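Local coordinates for protein inorganic pyrophosphatase (PDB 3LD3) that probably catalyses the magnesium-dependent hydrolysis of inorganic pyrophosphate to two phosphate ions, working as a homohexamer, at residues R65-T69 with K164-K170; P111-M117 with V174-A180; V40-D46 with Y73-F79. All coordinates share one frame; numbering follows the deposited sequence. Where two conformers were deposited one is given.

Contact 1 of 3, residues R65-T69 with K164-K170; sequences RFLPT and KKLEKDK. With PO4 (phosphate ion), chain C.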
loop_
_atom_site.group_PDB
_atom_site.type_symbol
_atom_site.label_atom_id
_atom_site.label_comp_id
_atom_site.label_asym_id
_atom_site.label_seq_id
_atom_site.Cartn_x
_atom_site.Cartn_y
_atom_site.Cartn_z
ATOM N N ARG A 65 -0.221 19.716 -8.739
ATOM C CA ARG A 65 -0.404 18.951 -9.963
ATOM C C ARG A 65 -0.163 17.469 -9.743
ATOM O O ARG A 65 0.384 17.064 -8.710
ATOM C CB ARG A 65 0.584 19.456 -11.032
ATOM C CG ARG A 65 2.029 19.102 -10.810
ATOM C CD ARG A 65 2.937 19.862 -11.793
ATOM N NE ARG A 65 4.368 19.593 -11.643
ATOM C CZ ARG A 65 5.192 20.181 -10.785
ATOM N NH1 ARG A 65 4.743 21.033 -9.879
ATOM N NH2 ARG A 65 6.484 19.871 -10.788
ATOM N N PHE A 66 -0.549 16.672 -10.718
ATOM C CA PHE A 66 -0.025 15.338 -10.856
ATOM C C PHE A 66 1.167 15.441 -11.821
ATOM O O PHE A 66 1.059 16.100 -12.874
ATOM C CB PHE A 66 -1.101 14.393 -11.380
ATOM C CG PHE A 66 -2.322 14.263 -10.466
ATOM C CD1 PHE A 66 -2.507 13.128 -9.671
ATOM C CD2 PHE A 66 -3.278 15.260 -10.408
ATOM C CE1 PHE A 66 -3.615 13.023 -8.842
ATOM C CE2 PHE A 66 -4.379 15.165 -9.585
ATOM C CZ PHE A 66 -4.541 14.016 -8.786
ATOM N N LEU A 67 2.299 14.856 -11.486
ATOM C CA LEU A 67 3.453 14.969 -12.393
ATOM C C LEU A 67 3.066 14.307 -13.711
ATOM O O LEU A 67 2.506 13.224 -13.725
ATOM C CB LEU A 67 4.700 14.277 -11.835
ATOM C CG LEU A 67 5.267 14.664 -10.471
ATOM C CD1 LEU A 67 6.593 13.940 -10.178
ATOM C CD2 LEU A 67 5.415 16.193 -10.431
ATOM N N PRO A 68 3.365 14.964 -14.851
ATOM C CA PRO A 68 3.005 14.362 -16.108
ATOM C C PRO A 68 3.951 13.245 -16.528
ATOM O O PRO A 68 3.541 12.367 -17.294
ATOM C CB PRO A 68 3.034 15.534 -17.095
ATOM C CG PRO A 68 3.687 16.577 -16.481
ATOM C CD PRO A 68 3.700 16.381 -14.982
ATOM N N THR A 69 5.136 13.231 -15.934
ATOM C CA THR A 69 6.161 12.236 -16.149
ATOM C C THR A 69 5.960 11.085 -15.156
ATOM O O THR A 69 5.368 11.287 -14.062
ATOM C CB THR A 69 7.534 12.844 -15.985
ATOM O OG1 THR A 69 7.623 13.594 -14.757
ATOM C CG2 THR A 69 7.813 13.836 -17.216
ATOM N N LYS A 164 10.285 17.632 -15.267
ATOM C CA LYS A 164 9.523 18.720 -15.857
ATOM C C LYS A 164 9.617 18.766 -17.393
ATOM O O LYS A 164 9.090 19.696 -18.003
ATOM C CB LYS A 164 10.002 20.072 -15.304
ATOM C CG LYS A 164 9.442 20.409 -13.930
ATOM C CD LYS A 164 10.170 21.626 -13.323
ATOM C CE LYS A 164 9.419 22.180 -12.136
ATOM N NZ LYS A 164 10.152 23.290 -11.466
ATOM N N LYS A 165 10.210 17.748 -18.017
ATOM C CA LYS A 165 10.434 17.781 -19.462
ATOM C C LYS A 165 9.159 17.877 -20.280
ATOM O O LYS A 165 9.201 18.336 -21.427
ATOM C CB LYS A 165 11.231 16.556 -19.916
ATOM C CG LYS A 165 12.705 16.666 -19.690
ATOM C CD LYS A 165 13.395 17.569 -20.717
ATOM C CE LYS A 165 14.787 17.882 -20.267
ATOM N NZ LYS A 165 15.553 18.721 -21.247
ATOM N N LEU A 166 8.035 17.399 -19.746
ATOM C CA LEU A 166 6.770 17.438 -20.489
ATOM C C LEU A 166 5.962 18.717 -20.248
ATOM O O LEU A 166 4.870 18.881 -20.803
ATOM C CB LEU A 166 5.927 16.197 -20.174
ATOM C CG LEU A 166 6.621 14.898 -20.570
ATOM C CD1 LEU A 166 5.744 13.663 -20.277
ATOM C CD2 LEU A 166 7.029 14.906 -22.059
ATOM N N GLU A 167 6.495 19.616 -19.432
ATOM C CA GLU A 167 5.889 20.918 -19.198
ATOM C C GLU A 167 6.715 21.974 -19.944
ATOM O O GLU A 167 7.782 22.358 -19.512
ATOM C CB GLU A 167 5.829 21.210 -17.696
ATOM C CG GLU A 167 4.812 20.334 -16.991
ATOM C CD GLU A 167 5.205 19.929 -15.580
ATOM O OE1 GLU A 167 6.216 19.206 -15.392
ATOM O OE2 GLU A 167 4.484 20.334 -14.643
ATOM N N LYS A 168 6.168 22.433 -21.058
ATOM C CA LYS A 168 6.924 23.185 -22.057
ATOM C C LYS A 168 7.511 24.494 -21.581
ATOM O O LYS A 168 8.518 24.941 -22.135
ATOM C CB LYS A 168 6.033 23.483 -23.286
ATOM C CG LYS A 168 4.677 24.126 -22.921
ATOM C CD LYS A 168 3.728 24.195 -24.101
ATOM C CE LYS A 168 4.070 25.333 -24.969
ATOM N NZ LYS A 168 3.880 26.605 -24.243
ATOM N N ASP A 169 6.871 25.123 -20.596
ATOM C CA ASP A 169 7.307 26.447 -20.107
ATOM C C ASP A 169 8.152 26.377 -18.846
ATOM O O ASP A 169 8.541 27.410 -18.290
ATOM C CB ASP A 169 6.094 27.334 -19.869
ATOM C CG ASP A 169 5.505 27.871 -21.167
ATOM O OD1 ASP A 169 5.900 27.427 -22.269
ATOM O OD2 ASP A 169 4.641 28.757 -21.072
ATOM N N LYS A 170 8.414 25.156 -18.388
ATOM C CA LYS A 170 9.330 24.906 -17.300
ATOM C C LYS A 170 10.643 24.378 -17.870
ATOM O O LYS A 170 10.700 23.899 -18.998
ATOM C CB LYS A 170 8.716 23.919 -16.329
ATOM C CG LYS A 170 7.401 24.419 -15.731
ATOM C CD LYS A 170 6.828 23.431 -14.757
ATOM C CE LYS A 170 5.392 23.754 -14.415
ATOM N NZ LYS A 170 4.928 22.976 -13.216
HETATM P P PO4 C . 8.234 22.698 -8.285
HETATM O O1 PO4 C . 9.144 23.681 -8.979
HETATM O O2 PO4 C . 6.783 22.947 -8.654
HETATM O O3 PO4 C . 8.567 21.278 -8.695
HETATM O O4 PO4 C . 8.442 22.846 -6.777
HETATM O O HOH W 1 6.674 18.053 -13.134
#

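Contact 2 of 3, residues P111-M117 with V174-A180; sequences PVGVLMM and VGCWQDA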
loop_
_atom_site.group_PDB
_atom_site.type_symbol
_atom_site.label_atom_id
_atom_site.label_comp_id
_atom_site.label_asym_id
_atom_site.label_seq_id
_atom_site.Cartn_x
_atom_site.Cartn_y
_atom_site.Cartn_z
ATOM N N PRO A 111 20.781 19.097 7.671
ATOM C CA PRO A 111 21.248 19.237 6.276
ATOM C C PRO A 111 22.585 18.555 6.041
ATOM O O PRO A 111 23.519 18.689 6.875
ATOM C CB PRO A 111 21.401 20.751 6.096
ATOM C CG PRO A 111 20.588 21.344 7.175
ATOM C CD PRO A 111 20.660 20.404 8.327
ATOM N N VAL A 112 22.701 17.854 4.925
ATOM C CA VAL A 112 23.957 17.179 4.571
ATOM C C VAL A 112 24.549 17.647 3.236
ATOM O O VAL A 112 25.695 17.293 2.909
ATOM C CB VAL A 112 23.866 15.623 4.597
ATOM C CG1 VAL A 112 23.463 15.138 6.005
ATOM C CG2 VAL A 112 22.940 15.043 3.474
ATOM N N GLY A 113 23.808 18.447 2.487
ATOM C CA GLY A 113 24.304 18.944 1.216
ATOM C C GLY A 113 23.232 19.725 0.508
ATOM O O GLY A 113 22.102 19.894 1.001
ATOM N N VAL A 114 23.580 20.227 -0.651
ATOM C CA VAL A 114 22.630 20.967 -1.452
ATOM C C VAL A 114 22.944 20.777 -2.923
ATOM O O VAL A 114 24.117 20.804 -3.309
ATOM C CB VAL A 114 22.594 22.439 -1.032
ATOM C CG1 VAL A 114 23.998 23.064 -1.021
ATOM C CG2 VAL A 114 21.609 23.204 -1.871
ATOM N N LEU A 115 21.897 20.548 -3.714
ATOM C CA LEU A 115 22.051 20.413 -5.144
ATOM C C LEU A 115 21.670 21.747 -5.740
ATOM O O LEU A 115 20.519 22.190 -5.633
ATOM C CB LEU A 115 21.166 19.298 -5.700
ATOM C CG LEU A 115 21.280 18.995 -7.181
ATOM C CD1 LEU A 115 22.728 18.643 -7.583
ATOM C CD2 LEU A 115 20.268 17.854 -7.553
ATOM N N MET A 116 22.635 22.407 -6.378
ATOM C CA MET A 116 22.342 23.667 -7.042
ATOM C C MET A 116 21.651 23.430 -8.381
ATOM O O MET A 116 21.995 22.522 -9.136
ATOM C CB MET A 116 23.627 24.488 -7.266
ATOM C CG MET A 116 24.487 24.684 -6.045
ATOM S SD MET A 116 23.636 25.274 -4.564
ATOM C CE MET A 116 23.037 26.908 -5.031
ATOM N N MET A 117 20.676 24.267 -8.681
ATOM C CA MET A 117 19.996 24.207 -9.940
ATOM C C MET A 117 19.295 25.517 -10.187
ATOM O O MET A 117 18.945 26.236 -9.237
ATOM C CB MET A 117 18.985 23.045 -9.969
ATOM C CG MET A 117 17.807 23.218 -9.075
ATOM S SD MET A 117 16.842 21.671 -8.993
ATOM C CE MET A 117 18.046 20.550 -8.310
ATOM N N VAL A 174 20.478 21.582 -13.973
ATOM C CA VAL A 174 21.002 21.084 -12.716
ATOM C C VAL A 174 22.504 21.271 -12.696
ATOM O O VAL A 174 23.168 20.915 -13.673
ATOM C CB VAL A 174 20.625 19.607 -12.496
ATOM C CG1 VAL A 174 21.294 19.052 -11.202
ATOM C CG2 VAL A 174 19.093 19.479 -12.403
ATOM N N GLY A 175 23.006 21.825 -11.579
ATOM C CA GLY A 175 24.425 22.059 -11.330
ATOM C C GLY A 175 25.075 20.973 -10.492
ATOM O O GLY A 175 24.793 19.789 -10.653
ATOM N N CYS A 176 25.941 21.373 -9.572
ATOM C CA CYS A 176 26.694 20.414 -8.789
ATOM C C CYS A 176 26.176 20.345 -7.361
ATOM O O CYS A 176 25.479 21.239 -6.912
ATOM C CB CYS A 176 28.158 20.798 -8.776
ATOM S SG CYS A 176 28.850 20.712 -10.426
ATOM N N TRP A 177 26.549 19.269 -6.683
ATOM C CA TRP A 177 26.332 19.132 -5.247
ATOM C C TRP A 177 27.341 20.001 -4.499
ATOM O O TRP A 177 28.519 20.120 -4.920
ATOM C CB TRP A 177 26.530 17.675 -4.839
ATOM C CG TRP A 177 25.400 16.784 -5.254
ATOM C CD1 TRP A 177 25.343 15.962 -6.339
ATOM C CD2 TRP A 177 24.176 16.604 -4.544
ATOM N NE1 TRP A 177 24.141 15.299 -6.370
ATOM C CE2 TRP A 177 23.400 15.668 -5.278
ATOM C CE3 TRP A 177 23.653 17.141 -3.371
ATOM C CZ2 TRP A 177 22.136 15.278 -4.879
ATOM C CZ3 TRP A 177 22.382 16.747 -2.969
ATOM C CH2 TRP A 177 21.652 15.805 -3.718
ATOM N N GLN A 178 26.891 20.621 -3.416
ATOM C CA GLN A 178 27.784 21.267 -2.438
ATOM C C GLN A 178 27.545 20.658 -1.076
ATOM O O GLN A 178 26.501 20.018 -0.847
ATOM C CB GLN A 178 27.544 22.759 -2.421
ATOM C CG GLN A 178 27.686 23.364 -3.818
ATOM C CD GLN A 178 27.590 24.870 -3.831
ATOM O OE1 GLN A 178 27.045 25.487 -2.913
ATOM N NE2 GLN A 178 28.112 25.475 -4.894
ATOM N N ASP A 179 28.516 20.852 -0.191
ATOM C CA ASP A 179 28.624 20.078 1.047
ATOM C C ASP A 179 27.664 20.596 2.126
ATOM O O ASP A 179 26.933 21.577 1.925
ATOM C CB ASP A 179 30.082 20.013 1.548
ATOM C CG ASP A 179 30.668 21.375 1.880
ATOM O OD1 ASP A 179 29.924 22.381 1.998
ATOM O OD2 ASP A 179 31.916 21.439 2.074
ATOM N N ALA A 180 27.649 19.919 3.261
ATOM C CA ALA A 180 26.753 20.302 4.360
ATOM C C ALA A 180 26.958 21.757 4.821
ATOM O O ALA A 180 25.996 22.487 5.078
ATOM C CB ALA A 180 26.898 19.339 5.525
#

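Contact 3 of 3, residues V40-D46 with Y73-F79; sequences VIEVSQD and YPCNYGF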
loop_
_atom_site.group_PDB
_atom_site.type_symbol
_atom_site.label_atom_id
_atom_site.label_comp_id
_atom_site.label_asym_id
_atom_site.label_seq_id
_atom_site.Cartn_x
_atom_site.Cartn_y
_atom_site.Cartn_z
ATOM N N VAL A 40 8.428 20.887 6.932
ATOM C CA VAL A 40 7.031 20.490 6.748
ATOM C C VAL A 40 6.988 19.696 5.445
ATOM O O VAL A 40 7.301 20.245 4.377
ATOM C CB VAL A 40 6.098 21.719 6.660
ATOM C CG1 VAL A 40 4.642 21.297 6.342
ATOM C CG2 VAL A 40 6.134 22.538 7.921
ATOM N N ILE A 41 6.625 18.420 5.535
ATOM C CA ILE A 41 6.593 17.516 4.395
ATOM C C ILE A 41 5.375 17.822 3.540
ATOM O O ILE A 41 4.255 18.002 4.057
ATOM C CB ILE A 41 6.630 16.019 4.828
ATOM C CG1 ILE A 41 7.909 15.706 5.601
ATOM C CG2 ILE A 41 6.484 15.062 3.614
ATOM C CD1 ILE A 41 9.214 16.073 4.820
ATOM N N GLU A 42 5.622 17.939 2.246
ATOM C CA GLU A 42 4.556 18.079 1.241
ATOM C C GLU A 42 4.342 16.821 0.426
ATOM O O GLU A 42 3.190 16.531 0.042
ATOM C CB GLU A 42 4.864 19.267 0.315
ATOM C CG GLU A 42 4.756 20.599 1.085
ATOM C CD GLU A 42 5.241 21.778 0.282
ATOM O OE1 GLU A 42 6.323 21.632 -0.302
ATOM O OE2 GLU A 42 4.549 22.819 0.256
ATOM N N VAL A 43 5.417 16.105 0.097
ATOM C CA VAL A 43 5.327 14.884 -0.686
ATOM C C VAL A 43 6.120 13.779 -0.015
ATOM O O VAL A 43 7.321 13.964 0.318
ATOM C CB VAL A 43 5.851 15.069 -2.163
ATOM C CG1 VAL A 43 5.742 13.755 -2.954
ATOM C CG2 VAL A 43 5.074 16.172 -2.890
ATOM N N SER A 44 5.492 12.624 0.150
ATOM C CA SER A 44 6.132 11.485 0.780
ATOM C C SER A 44 7.109 10.793 -0.161
ATOM O O SER A 44 6.861 10.677 -1.360
ATOM C CB SER A 44 5.098 10.448 1.208
ATOM O OG SER A 44 4.161 10.981 2.118
ATOM N N GLN A 45 8.182 10.263 0.414
ATOM C CA GLN A 45 9.112 9.430 -0.310
ATOM C C GLN A 45 8.411 8.245 -0.970
ATOM O O GLN A 45 7.505 7.632 -0.406
ATOM C CB GLN A 45 10.140 8.913 0.694
ATOM C CG GLN A 45 11.342 8.259 0.183
ATOM C CD GLN A 45 12.273 8.047 1.393
ATOM O OE1 GLN A 45 13.085 8.908 1.706
ATOM N NE2 GLN A 45 11.969 6.995 2.190
ATOM N N ASP A 46 8.794 7.971 -2.215
ATOM C CA ASP A 46 8.346 6.791 -2.918
ATOM C C ASP A 46 6.843 6.764 -3.186
ATOM O O ASP A 46 6.271 5.692 -3.277
ATOM C CB ASP A 46 8.782 5.531 -2.157
ATOM C CG ASP A 46 10.302 5.426 -2.031
ATOM O OD1 ASP A 46 11.022 6.054 -2.832
ATOM O OD2 ASP A 46 10.809 4.759 -1.093
ATOM N N TYR A 73 9.103 11.351 -6.310
ATOM C CA TYR A 73 10.102 12.010 -5.448
ATOM C C TYR A 73 10.970 10.971 -4.733
ATOM O O TYR A 73 10.457 10.115 -4.027
ATOM C CB TYR A 73 9.400 12.945 -4.462
ATOM C CG TYR A 73 9.015 14.261 -5.107
ATOM C CD1 TYR A 73 9.848 15.382 -4.971
ATOM C CD2 TYR A 73 7.862 14.374 -5.875
ATOM C CE1 TYR A 73 9.515 16.600 -5.581
ATOM C CE2 TYR A 73 7.517 15.580 -6.506
ATOM C CZ TYR A 73 8.370 16.685 -6.342
ATOM O OH TYR A 73 8.003 17.857 -6.950
ATOM N N PRO A 74 12.305 11.051 -4.901
ATOM C CA PRO A 74 13.172 10.004 -4.331
ATOM C C PRO A 74 13.448 10.112 -2.824
ATOM O O PRO A 74 14.084 9.220 -2.222
ATOM C CB PRO A 74 14.445 10.146 -5.149
ATOM C CG PRO A 74 14.508 11.565 -5.551
ATOM C CD PRO A 74 13.041 11.916 -5.833
ATOM N N CYS A 75 13.004 11.211 -2.226
ATOM C CA CYS A 75 13.062 11.434 -0.782
ATOM C C CYS A 75 11.720 12.068 -0.436
ATOM O O CYS A 75 10.992 12.515 -1.321
ATOM C CB CYS A 75 14.178 12.411 -0.385
ATOM S SG CYS A 75 15.792 12.001 -0.943
ATOM N N ASN A 76 11.412 12.135 0.853
ATOM C CA ASN A 76 10.379 13.023 1.305
ATOM C C ASN A 76 10.765 14.436 0.893
ATOM O O ASN A 76 11.961 14.781 0.830
ATOM C CB ASN A 76 10.235 12.928 2.823
ATOM C CG ASN A 76 9.958 11.536 3.267
ATOM O OD1 ASN A 76 8.858 11.018 3.049
ATOM N ND2 ASN A 76 10.955 10.878 3.841
ATOM N N TYR A 77 9.779 15.228 0.529
ATOM C CA TYR A 77 10.011 16.577 0.049
ATOM C C TYR A 77 9.132 17.601 0.740
ATOM O O TYR A 77 7.924 17.444 0.851
ATOM C CB TYR A 77 9.774 16.607 -1.450
ATOM C CG TYR A 77 10.037 17.913 -2.140
ATOM C CD1 TYR A 77 11.335 18.297 -2.434
ATOM C CD2 TYR A 77 8.995 18.737 -2.540
ATOM C CE1 TYR A 77 11.586 19.478 -3.115
ATOM C CE2 TYR A 77 9.235 19.934 -3.199
ATOM C CZ TYR A 77 10.542 20.285 -3.496
ATOM O OH TYR A 77 10.800 21.473 -4.150
ATOM N N GLY A 78 9.748 18.681 1.191
ATOM C CA GLY A 78 8.999 19.755 1.781
ATOM C C GLY A 78 9.819 21.005 1.916
ATOM O O GLY A 78 10.761 21.224 1.132
ATOM N N PHE A 79 9.438 21.833 2.865
ATOM C CA PHE A 79 10.049 23.153 3.040
ATOM C C PHE A 79 10.338 23.545 4.487
ATOM O O PHE A 79 9.709 23.055 5.433
ATOM C CB PHE A 79 9.171 24.232 2.383
ATOM C CG PHE A 79 7.903 24.510 3.139
ATOM C CD1 PHE A 79 7.819 25.548 4.047
ATOM C CD2 PHE A 79 6.782 23.696 2.956
ATOM C CE1 PHE A 79 6.652 25.791 4.753
ATOM C CE2 PHE A 79 5.613 23.929 3.686
ATOM C CZ PHE A 79 5.538 24.967 4.573
HETATM O O HOH W 2 13.605 6.460 -2.657
#

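Contact 1 of 3, residues R65-T69 with K164-K170
Arg65 reaches out from the end of strand 61-66 to the double turn that follows helix 150-162, and NE of Arg65 forms a salt bridge with OE2 of Glu167 at 3.1 Å. The guanidinium and carboxylate planes stand 49° apart, far from the flat two-pronged pairing of the two groups. The same OE2 of Glu167 takes NZ of Lys170 at 3.0 Å, from above the carboxylate plane, and that ammonium also sits over the centre of one guanidinium face. Glu167 thus ties the two cations into one salt-bridge network and probably balances part of their charge. Its other oxygen, OE1, accepts from a water at 2.6 Å that in turn accepts from NH2 of Arg65. Pro68 packs CG against CD of Glu167 at 3.8 Å, the two side chains nearly perpendicular, so the proline ring lies against the carboxylate end of the glutamate. This interlocked group is the tight part. On the looser side the partly exposed Leu166 makes apolar contacts, its CD1 3.7 Å from CG2 of Thr69 and its CB near that of Pro68, and His158 of the third subunit adds packing. Past the guanidinium lies a phosphate: NH1 of Arg65 donates to O2, NH2 donates almost straight to O3 (178°), and the extended Lys164, also salt-bridged to Glu120, brings NZ to O1 at 2.7 Å. Tyr163 and Lys121 also bind this ion. It probably came from the crystallisation liquor, but Arg65 and Tyr163 are predicted substrate ligands, so the basic cluster is consistent with the pyrophosphate-binding site of this family.

Contact 2 of 3, residues P111-M117 with V174-A180
Met116 and Val114 carry the backbone bonds that join strand 106-119 to strand 172-179. O of Met116 accepts from N of Gly175 at 2.7 Å, and N of Met116 donates to O of Cys176 at 3.1 Å. Val114 and Gln178 form an antiparallel hydrogen-bonded pair, with N of Gln178 to O of Val114 at 2.8 Å and the return bond, N of Val114 to O of Gln178, at 2.9 Å. The axes of the two strands run at 155°. Between the pairs Leu115-Trp177 and Met117-Val174 the register slips by one residue, a beta bulge. A second, classic bulge sets Val112 and Gly113 both opposite Leu128; here, in the curled sheet of the pyrophosphatase fold, strand 106-119 is flanked by strands 122-131 and 172-179, both antiparallel to it. Strand 172-179 leads straight into helix 180-195, where Asp179 is the N-cap and its OD1 takes N of Ser182. On the face carrying Leu115 and Trp177, the CD1 methyl of Leu115 makes a CH-pi contact, 3.7 Å from the centroid of the five-membered indole ring and only 5° off its normal. With CG of Leu115 anti to the backbone N (chi1 -177°), the branch also reaches Val174, whose CG1 lies 3.9 Å from Leu115 CD1. The Tyr145 ring meets that of Trp177 nearly parallel, and Leu153 and Ser157 of helix 150-162 pack against the indole too. On the other face CG1 of Val114 meets CB of Gln178 at 3.8 Å, the side chains pointing the same way. Met116, bent at chi2 and chi3, crosses the Gln178 side chain obliquely, CG against its CD and SD 3.8 Å from OE1.

Contact 3 of 3, residues V40-D46 with Y73-F79
The carbonyl oxygen of Tyr77 is gripped by two consecutive amides, N of Glu42 at 2.7 Å and N of Val43 at 2.9 Å, both in the carbonyl plane. This is a classic beta bulge: Glu42 and Val43 share one partner and the register shifts by one. N of Tyr77 closes the pair by donating to O of Val43. On the Val40 side of the bulge, Val40 and Phe79 exchange two backbone bonds; on the other side N of Asp46 bonds to O of Tyr73. Between them OD1 of Asn76 receives N of Gln45 at 2.8 Å, straight at the hydrogen, although the donor stands 56° out of the amide plane and not on a lone pair. The Gln45 and Asn76 amides cross with planes 31° apart; N of Val101 and O of Val95 hold OD1 and ND2 of Asn76 and fix its rotation, while NE2 of Gln45 donates to O of Ala97. A water donates to both OD1 of Asp46 and O of Pro74. A chi1 of 72° sets CG of Phe79 between its backbone N and carbonyl carbon and sends the ring across to the 40-46 strand, one face against CB of Val40, 3.7 Å from Phe79 CE2. CD2 of Phe79 lies 3.6 Å from OE2 of Glu42, which accepts a hydrogen bond from N of Phe54. CG1 of Val43, anti to the backbone N, meets CD2 of Tyr73 at 3.7 Å, while CE1 of Tyr73 lies over one face of the Tyr77 ring. With its hydroxyl bonded to Lys126 and Asp92, a predicted magnesium ligand, beside it, Tyr77 is presented by the bulged strand pair as a predicted substrate-binding residue to the active site on the beta barrel of a family I inorganic pyrophosphatase.

How the contacts relate
Contact 3 is the buried core pairing, contact 2 a partly buried pairing nearer the outside, and contact 1, farthest from the chain centre, a largely polar meeting of a strand end and its following loop with a turn-rich loop. Contacts 2 and 3 share one sheet, through its neighbouring strands 106-119 and 37-41; both rest on bulged antiparallel backbone bonds. Contact 1 has no hydrogen bond directly between its segments and relies on a salt bridge, a bridging water and some apolar packing. It touches contact 3 where CD1 of Leu67 packs on CE2 of Tyr73, and both reach the third subunit. Its 164-170 turn runs on into the strand of contact 2, which touches no other subunit.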